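Long-range contact in Acarbose/maltose binding protein GacH (Streptomyces glaucescens, PDB 3K01), which binds acarbose and an acarbose homolog, and probably maltose, as the extracellular solute receptor of an ABC transporter: residues Ala39-Leu47 and Gln327-Leu335. Residues are numbered along the deposited sequence; the frame is centred on the assembly and turned at random.
Sequences AEKATYQAL and QTTEKLSLL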
loop_
_atom_site.group_PDB
_atom_site.type_symbol
_atom_site.label_atom_id
_atom_site.label_comp_id
_atom_site.label_asym_id
_atom_site.label_seq_id
_atom_site.Cartn_x
_atom_site.Cartn_y
_atom_site.Cartn_z
ATOM N N ALA A 39 -15.988 5.973 -7.932
ATOM C CA ALA A 39 -16.952 5.777 -6.860
ATOM C C ALA A 39 -16.655 6.660 -5.649
ATOM O O ALA A 39 -17.537 6.903 -4.825
ATOM C CB ALA A 39 -16.989 4.316 -6.440
ATOM N N GLU A 40 -15.399 7.097 -5.524
ATOM C CA GLU A 40 -14.956 7.861 -4.346
ATOM C C GLU A 40 -15.005 9.367 -4.534
ATOM O O GLU A 40 -15.087 10.102 -3.554
ATOM C CB GLU A 40 -13.523 7.471 -3.987
ATOM C CG GLU A 40 -13.400 6.035 -3.536
ATOM C CD GLU A 40 -11.989 5.505 -3.542
ATOM O OE1 GLU A 40 -11.094 6.112 -4.189
ATOM O OE2 GLU A 40 -11.793 4.443 -2.893
ATOM N N LYS A 41 -14.961 9.822 -5.788
ATOM C CA LYS A 41 -14.645 11.237 -6.040
ATOM C C LYS A 41 -15.743 12.210 -5.624
ATOM O O LYS A 41 -15.437 13.333 -5.210
ATOM C CB LYS A 41 -14.204 11.476 -7.484
ATOM C CG LYS A 41 -15.290 11.200 -8.526
ATOM C CD LYS A 41 -14.721 11.275 -9.925
ATOM C CE LYS A 41 -15.821 11.077 -10.971
ATOM N NZ LYS A 41 -15.235 11.063 -12.330
ATOM N N ALA A 42 -17.011 11.805 -5.704
ATOM C CA ALA A 42 -18.091 12.697 -5.240
ATOM C C ALA A 42 -17.950 12.981 -3.745
ATOM O O ALA A 42 -18.096 14.115 -3.298
ATOM C CB ALA A 42 -19.486 12.118 -5.552
ATOM N N THR A 43 -17.648 11.941 -2.977
ATOM C CA THR A 43 -17.468 12.097 -1.538
ATOM C C THR A 43 -16.252 12.963 -1.239
ATOM O O THR A 43 -16.322 13.868 -0.383
ATOM C CB THR A 43 -17.313 10.730 -0.852
ATOM O OG1 THR A 43 -18.530 9.993 -1.010
ATOM C CG2 THR A 43 -16.997 10.863 0.632
ATOM N N TYR A 44 -15.142 12.690 -1.922
ATOM C CA TYR A 44 -13.947 13.480 -1.643
ATOM C C TYR A 44 -14.112 14.949 -2.050
ATOM O O TYR A 44 -13.583 15.831 -1.352
ATOM C CB TYR A 44 -12.701 12.858 -2.271
ATOM C CG TYR A 44 -11.909 11.954 -1.332
ATOM C CD1 TYR A 44 -11.436 12.426 -0.111
ATOM C CD2 TYR A 44 -11.626 10.632 -1.668
ATOM C CE1 TYR A 44 -10.680 11.608 0.749
ATOM C CE2 TYR A 44 -10.865 9.826 -0.829
ATOM C CZ TYR A 44 -10.401 10.320 0.373
ATOM O OH TYR A 44 -9.621 9.530 1.197
ATOM N N GLN A 45 -14.820 15.227 -3.154
ATOM C CA GLN A 45 -15.098 16.603 -3.531
ATOM C C GLN A 45 -15.923 17.294 -2.453
ATOM O O GLN A 45 -15.643 18.442 -2.094
ATOM C CB GLN A 45 -15.803 16.680 -4.885
ATOM C CG GLN A 45 -16.110 18.130 -5.262
ATOM C CD GLN A 45 -16.540 18.354 -6.693
ATOM O OE1 GLN A 45 -16.750 19.507 -7.092
ATOM N NE2 GLN A 45 -16.663 17.291 -7.468
ATOM N N ALA A 46 -16.939 16.612 -1.930
ATOM C CA ALA A 46 -17.757 17.206 -0.875
ATOM C C ALA A 46 -16.936 17.453 0.381
ATOM O O ALA A 46 -17.080 18.497 1.034
ATOM C CB ALA A 46 -18.971 16.343 -0.582
ATOM N N LEU A 47 -16.069 16.494 0.746
ATOM C CA LEU A 47 -15.209 16.690 1.918
ATOM C C LEU A 47 -14.273 17.881 1.699
ATOM O O LEU A 47 -14.151 18.739 2.574
ATOM C CB LEU A 47 -14.395 15.417 2.205
ATOM C CG LEU A 47 -15.194 14.234 2.736
ATOM C CD1 LEU A 47 -14.353 12.965 2.770
ATOM C CD2 LEU A 47 -15.704 14.561 4.126
ATOM N N GLN A 327 -15.276 10.274 8.454
ATOM C CA GLN A 327 -16.264 10.359 7.372
ATOM C C GLN A 327 -15.842 9.544 6.146
ATOM O O GLN A 327 -16.677 8.926 5.488
ATOM C CB GLN A 327 -16.469 11.804 6.973
ATOM C CG GLN A 327 -17.104 12.678 8.034
ATOM C CD GLN A 327 -17.148 14.116 7.601
ATOM O OE1 GLN A 327 -16.116 14.802 7.541
ATOM N NE2 GLN A 327 -18.343 14.588 7.274
ATOM N N THR A 328 -14.541 9.538 5.838
ATOM C CA THR A 328 -14.032 8.803 4.698
ATOM C C THR A 328 -14.295 7.307 4.893
ATOM O O THR A 328 -14.744 6.633 3.958
ATOM C CB THR A 328 -12.550 9.072 4.529
ATOM O OG1 THR A 328 -12.339 10.493 4.326
ATOM C CG2 THR A 328 -12.022 8.339 3.351
ATOM N N THR A 329 -14.015 6.774 6.075
ATOM C CA THR A 329 -14.311 5.359 6.307
ATOM C C THR A 329 -15.812 5.079 6.212
ATOM O O THR A 329 -16.219 4.095 5.575
ATOM C CB THR A 329 -13.753 4.884 7.650
ATOM O OG1 THR A 329 -12.328 5.106 7.658
ATOM C CG2 THR A 329 -14.062 3.404 7.886
ATOM N N GLU A 330 -16.625 5.926 6.837
ATOM C CA GLU A 330 -18.063 5.672 6.869
ATOM C C GLU A 330 -18.638 5.659 5.469
ATOM O O GLU A 330 -19.529 4.864 5.170
ATOM C CB GLU A 330 -18.773 6.719 7.737
ATOM C CG GLU A 330 -18.457 6.573 9.222
ATOM C CD GLU A 330 -18.908 7.766 10.046
ATOM O OE1 GLU A 330 -19.075 8.861 9.454
ATOM O OE2 GLU A 330 -19.037 7.618 11.284
ATOM N N LYS A 331 -18.147 6.526 4.604
ATOM C CA LYS A 331 -18.697 6.675 3.258
ATOM C C LYS A 331 -18.028 5.794 2.213
ATOM O O LYS A 331 -18.685 5.357 1.262
ATOM C CB LYS A 331 -18.646 8.144 2.808
ATOM C CG LYS A 331 -19.465 9.085 3.692
ATOM C CD LYS A 331 -19.220 10.560 3.383
ATOM C CE LYS A 331 -20.004 11.472 4.314
ATOM N NZ LYS A 331 -20.395 12.721 3.588
ATOM N N LEU A 332 -16.728 5.535 2.369
ATOM C CA LEU A 332 -15.934 4.895 1.325
ATOM C C LEU A 332 -15.200 3.642 1.773
ATOM O O LEU A 332 -14.604 2.979 0.945
ATOM C CB LEU A 332 -14.894 5.887 0.781
ATOM C CG LEU A 332 -15.455 7.194 0.210
ATOM C CD1 LEU A 332 -14.301 8.074 -0.248
ATOM C CD2 LEU A 332 -16.431 6.886 -0.957
ATOM N N SER A 333 -15.159 3.380 3.076
ATOM C CA SER A 333 -14.482 2.209 3.645
ATOM C C SER A 333 -12.974 2.204 3.382
ATOM O O SER A 333 -12.344 1.142 3.380
ATOM C CB SER A 333 -15.117 0.915 3.127
ATOM O OG SER A 333 -16.457 0.844 3.583
ATOM N N LEU A 334 -12.384 3.385 3.186
ATOM C CA LEU A 334 -10.926 3.503 3.154
ATOM C C LEU A 334 -10.390 3.495 4.557
ATOM O O LEU A 334 -11.042 3.984 5.488
ATOM C CB LEU A 334 -10.503 4.766 2.412
ATOM C CG LEU A 334 -10.891 4.795 0.939
ATOM C CD1 LEU A 334 -10.594 6.161 0.330
ATOM C CD2 LEU A 334 -10.197 3.651 0.166
ATOM N N LEU A 335 -9.187 2.976 4.732
ATOM C CA LEU A 335 -8.672 2.732 6.074
ATOM C C LEU A 335 -7.940 3.968 6.613
ATOM O O LEU A 335 -7.050 4.483 5.954
ATOM C CB LEU A 335 -7.720 1.519 6.083
ATOM C CG LEU A 335 -8.344 0.245 5.506
ATOM C CD1 LEU A 335 -7.283 -0.811 5.286
ATOM C CD2 LEU A 335 -9.464 -0.291 6.427
HETATM O O HOH W 1 -13.716 2.970 -1.666
HETATM O O HOH W 2 -18.502 13.687 1.849
HETATM O O HOH W 3 -9.652 10.637 3.673
#
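Gln-327 and Leu-47 lie alongside each other, pointing opposite ways, with Gln-327 OE1 3.4 Å from Leu-47 CD2. The next residue, Thr-328, meets two residues with different branches: OG1 faces Leu-47 CD1, while CG2, anti to the backbone N, abuts the phenol of Tyr-44, 3.4 Å from its OH. That hydroxyl is tied to Thr-328 OG1 through a water, and OG1 also bonds Val-324 O within its own helix. Lys-331 lays its aliphatic chain across Thr-43, CD against CG2 at 3.5 Å; beyond it NZ gives a hydrogen bond to a second water, which donates to Thr-43 O. Leu-332 meets Thr-43 tip to tip and fills the centre, CD1 touching both Glu-40 CB and Tyr-44 CE2, 3.9 Å from each. Just past the helix end, Ser-333 turns the chain with positive phi, and Leu-334 then brings CD1 obliquely to the Tyr-44 ring and CD2 beside Glu-40 OE2. This carboxylate oxygen accepts from a third water that also donates to Leu-332 O. Segments 41-47 and 327-332 run roughly antiparallel (154°) beside strand 132-148, where Tyr-44 and Leu-334 both touch Val-139. No direct hydrogen bond joins the segments: methyl and methylene groups make most direct contacts, and three waters bridge polar groups.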